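Local atomic coordinates of transcriptional regulator, IclR family (Ruegeria sp. TM1040, PDB entry 3R4K), a protein that probably binds DNA through an N-terminal helix-turn-helix domain and regulates transcription, as in other members of the IclR family. Residues I189-V201 with G212-T224. Sequence-based numbering, arbitrary orientation.
Sequences IGGFEAEVHSHAV and GALAVAAPTSRMT
His197 and Met223, a selenomethionine in this model, carry the side-chain part of this contact. The Met223 chain arrives at about a right angle to the histidine and lies over one face of the imidazole: Met223 CG sits 3.4 Å from His197 ND1, and Met223 SE stands almost on the ring normal, 4.4 Å from the centroid of the His197 ring, a selenium counterpart of the sulfur-aromatic contact. Bends at chi2 (49°) and chi3 (59°) fold the chain back so that CE also reaches the histidine, near CB and CG. Ile189 CG1 packs on the opposite face of the ring, which is thus sandwiched, while His197 NE2 is hydrogen-bonded to Gln187 OE1 on the neighbouring strand. Replacing the imidazole with an alanine would probably take away the flat surface between Met223 and Ile189 and leave Gln187 without its partner. Met223 SE meets the second histidine differently, at the ring edge, 3.9 Å from His199 CE1. With CG anti to the carbonyl carbon (chi1 -72°), the His199 ring is placed where its CE1 edge meets the selenium; Ile231 and Leu235 of helix 225-245 pack against it too.

Beneath these side chains the backbones pair in antiparallel register. His197 and Ala218 exchange two hydrogen bonds, the one from His197 N to Ala218 O being 2.7 Å, and His199 with Val216 and Val201 with Leu214 repeat the pattern. Thr220 N extends the ladder to Glu195 O, 3.0 Å away. On the other sheet face small residues meet, Ala200 CB lying 3.9 Å from Ala215 CB, with helix 137-143 packed over them. This is a beta hairpin within the antiparallel sheet of the GAF-like, profilin-like C-terminal domain of IclR regulators, with helices packed on both faces.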
# COMPACT_ATOMS: atom_id res chain seq x y z
N ILE A 189 25.80 22.46 -3.37
CA ILE A 189 26.09 23.61 -4.21
C ILE A 189 26.92 23.15 -5.41
O ILE A 189 28.08 22.74 -5.26
CB ILE A 189 26.77 24.76 -3.42
CG1 ILE A 189 25.97 25.09 -2.13
CG2 ILE A 189 26.91 26.00 -4.30
CD1 ILE A 189 26.79 25.70 -0.99
N GLY A 190 26.29 23.20 -6.57
CA GLY A 190 26.86 22.89 -7.87
C GLY A 190 27.57 21.56 -8.08
O GLY A 190 28.55 21.52 -8.83
N GLY A 191 27.06 20.49 -7.47
CA GLY A 191 27.60 19.13 -7.60
C GLY A 191 27.03 18.37 -8.79
O GLY A 191 27.67 17.43 -9.29
N PHE A 192 25.81 18.75 -9.23
CA PHE A 192 25.10 18.16 -10.38
C PHE A 192 25.10 19.16 -11.55
O PHE A 192 25.36 18.79 -12.70
CB PHE A 192 23.66 17.81 -9.97
CG PHE A 192 22.89 16.96 -10.94
CD1 PHE A 192 23.17 15.59 -11.08
CD2 PHE A 192 21.83 17.49 -11.68
CE1 PHE A 192 22.44 14.79 -11.96
CE2 PHE A 192 21.09 16.69 -12.56
CZ PHE A 192 21.40 15.35 -12.70
N GLU A 193 24.81 20.42 -11.24
CA GLU A 193 24.79 21.53 -12.19
C GLU A 193 25.49 22.71 -11.54
O GLU A 193 25.18 23.04 -10.39
CB GLU A 193 23.34 21.90 -12.58
CG GLU A 193 22.58 20.82 -13.35
CD GLU A 193 22.80 20.71 -14.84
OE1 GLU A 193 23.60 21.50 -15.41
OE2 GLU A 193 22.14 19.84 -15.46
N ALA A 194 26.45 23.32 -12.27
CA ALA A 194 27.17 24.49 -11.75
C ALA A 194 26.21 25.68 -11.53
O ALA A 194 25.28 25.89 -12.32
CB ALA A 194 28.30 24.88 -12.69
N GLU A 195 26.43 26.41 -10.41
CA GLU A 195 25.68 27.61 -9.98
C GLU A 195 24.21 27.29 -9.58
O GLU A 195 23.32 28.16 -9.64
CB GLU A 195 25.74 28.75 -11.02
CG GLU A 195 27.15 29.14 -11.51
CD GLU A 195 28.27 29.21 -10.48
OE1 GLU A 195 28.28 30.18 -9.68
OE2 GLU A 195 29.14 28.32 -10.49
N VAL A 196 23.98 26.05 -9.11
CA VAL A 196 22.67 25.65 -8.59
C VAL A 196 22.87 25.26 -7.13
O VAL A 196 23.71 24.41 -6.83
CB VAL A 196 21.97 24.54 -9.41
CG1 VAL A 196 20.64 24.14 -8.78
CG2 VAL A 196 21.76 24.99 -10.86
N HIS A 197 22.13 25.92 -6.23
CA HIS A 197 22.14 25.64 -4.79
C HIS A 197 20.84 24.92 -4.44
O HIS A 197 19.77 25.52 -4.54
CB HIS A 197 22.31 26.93 -3.96
CG HIS A 197 22.54 26.70 -2.50
ND1 HIS A 197 23.46 27.46 -1.79
CD2 HIS A 197 21.98 25.80 -1.67
CE1 HIS A 197 23.41 27.01 -0.55
NE2 HIS A 197 22.54 26.00 -0.43
N SER A 198 20.94 23.65 -4.05
CA SER A 198 19.78 22.85 -3.70
C SER A 198 19.72 22.47 -2.21
O SER A 198 20.74 22.34 -1.54
CB SER A 198 19.71 21.58 -4.55
OG SER A 198 20.83 21.36 -5.40
N HIS A 199 18.48 22.33 -1.71
CA HIS A 199 18.08 21.90 -0.37
C HIS A 199 17.16 20.71 -0.54
O HIS A 199 16.27 20.77 -1.39
CB HIS A 199 17.33 23.02 0.37
CG HIS A 199 18.16 24.17 0.82
ND1 HIS A 199 18.56 25.16 -0.06
CD2 HIS A 199 18.56 24.50 2.07
CE1 HIS A 199 19.24 26.03 0.67
NE2 HIS A 199 19.26 25.67 1.96
N ALA A 200 17.34 19.64 0.26
CA ALA A 200 16.46 18.47 0.14
C ALA A 200 16.23 17.78 1.46
O ALA A 200 17.10 17.77 2.33
CB ALA A 200 17.02 17.48 -0.86
N VAL A 201 15.03 17.21 1.59
CA VAL A 201 14.59 16.43 2.75
C VAL A 201 14.16 15.05 2.27
O VAL A 201 13.60 14.94 1.17
CB VAL A 201 13.46 17.13 3.58
CG1 VAL A 201 13.97 18.37 4.29
CG2 VAL A 201 12.21 17.43 2.75
N GLY A 212 12.29 8.49 -1.48
CA GLY A 212 12.88 9.51 -2.32
C GLY A 212 13.13 10.78 -1.55
O GLY A 212 13.36 10.73 -0.33
N ALA A 213 13.09 11.91 -2.25
CA ALA A 213 13.38 13.20 -1.65
C ALA A 213 12.63 14.32 -2.32
O ALA A 213 12.40 14.29 -3.54
CB ALA A 213 14.88 13.50 -1.72
N LEU A 214 12.27 15.34 -1.51
CA LEU A 214 11.62 16.57 -1.91
C LEU A 214 12.68 17.67 -1.87
O LEU A 214 13.37 17.82 -0.85
CB LEU A 214 10.42 16.87 -1.00
CG LEU A 214 9.65 18.14 -1.32
CD1 LEU A 214 9.03 18.06 -2.69
CD2 LEU A 214 8.61 18.41 -0.27
N ALA A 215 12.86 18.41 -2.98
CA ALA A 215 13.93 19.40 -3.05
C ALA A 215 13.50 20.74 -3.58
O ALA A 215 12.48 20.86 -4.27
CB ALA A 215 15.06 18.87 -3.92
N VAL A 216 14.33 21.77 -3.27
CA VAL A 216 14.23 23.16 -3.72
C VAL A 216 15.55 23.48 -4.42
O VAL A 216 16.59 23.46 -3.77
CB VAL A 216 13.92 24.14 -2.54
CG1 VAL A 216 14.00 25.61 -2.98
CG2 VAL A 216 12.55 23.84 -1.94
N ALA A 217 15.51 23.71 -5.75
CA ALA A 217 16.68 24.05 -6.58
C ALA A 217 16.65 25.52 -6.89
O ALA A 217 15.68 26.03 -7.45
CB ALA A 217 16.70 23.24 -7.86
N ALA A 218 17.71 26.22 -6.52
CA ALA A 218 17.78 27.66 -6.74
C ALA A 218 19.09 28.09 -7.38
O ALA A 218 20.11 27.45 -7.16
CB ALA A 218 17.61 28.36 -5.41
N PRO A 219 19.12 29.23 -8.10
CA PRO A 219 20.42 29.74 -8.58
C PRO A 219 21.23 30.22 -7.38
O PRO A 219 20.68 30.78 -6.42
CB PRO A 219 20.03 30.91 -9.48
CG PRO A 219 18.56 30.82 -9.66
CD PRO A 219 18.03 30.16 -8.45
N THR A 220 22.54 29.99 -7.42
CA THR A 220 23.44 30.43 -6.36
C THR A 220 23.30 31.96 -6.15
O THR A 220 23.25 32.40 -5.00
CB THR A 220 24.86 30.01 -6.72
OG1 THR A 220 24.89 28.58 -6.71
CG2 THR A 220 25.89 30.53 -5.75
N SER A 221 23.15 32.73 -7.24
CA SER A 221 22.99 34.19 -7.22
C SER A 221 21.79 34.68 -6.38
O SER A 221 21.77 35.83 -5.95
CB SER A 221 22.88 34.73 -8.65
OG SER A 221 21.69 34.34 -9.33
N ARG A 222 20.79 33.80 -6.14
CA ARG A 222 19.59 34.13 -5.37
C ARG A 222 19.58 33.52 -3.96
O ARG A 222 18.59 33.66 -3.22
CB ARG A 222 18.34 33.67 -6.13
CG ARG A 222 17.88 34.70 -7.14
CD ARG A 222 16.37 34.73 -7.29
NE ARG A 222 15.83 33.44 -7.74
CZ ARG A 222 15.63 33.10 -9.00
NH1 ARG A 222 15.92 33.95 -9.98
NH2 ARG A 222 15.12 31.91 -9.30
N MSE A 223 20.68 32.85 -3.57
CA MSE A 223 20.78 32.24 -2.25
C MSE A 223 21.23 33.31 -1.24
O MSE A 223 22.38 33.32 -0.78
CB MSE A 223 21.72 31.03 -2.28
CG MSE A 223 21.52 30.11 -1.07
SE MSE A 223 19.66 29.62 -0.71
CE MSE A 223 19.28 28.82 -2.34
N THR A 224 20.31 34.24 -0.93
CA THR A 224 20.51 35.37 -0.02
C THR A 224 20.42 34.91 1.42
O THR A 224 19.85 33.83 1.67
CB THR A 224 19.46 36.48 -0.28
OG1 THR A 224 18.14 35.98 -0.01
CG2 THR A 224 19.55 37.08 -1.68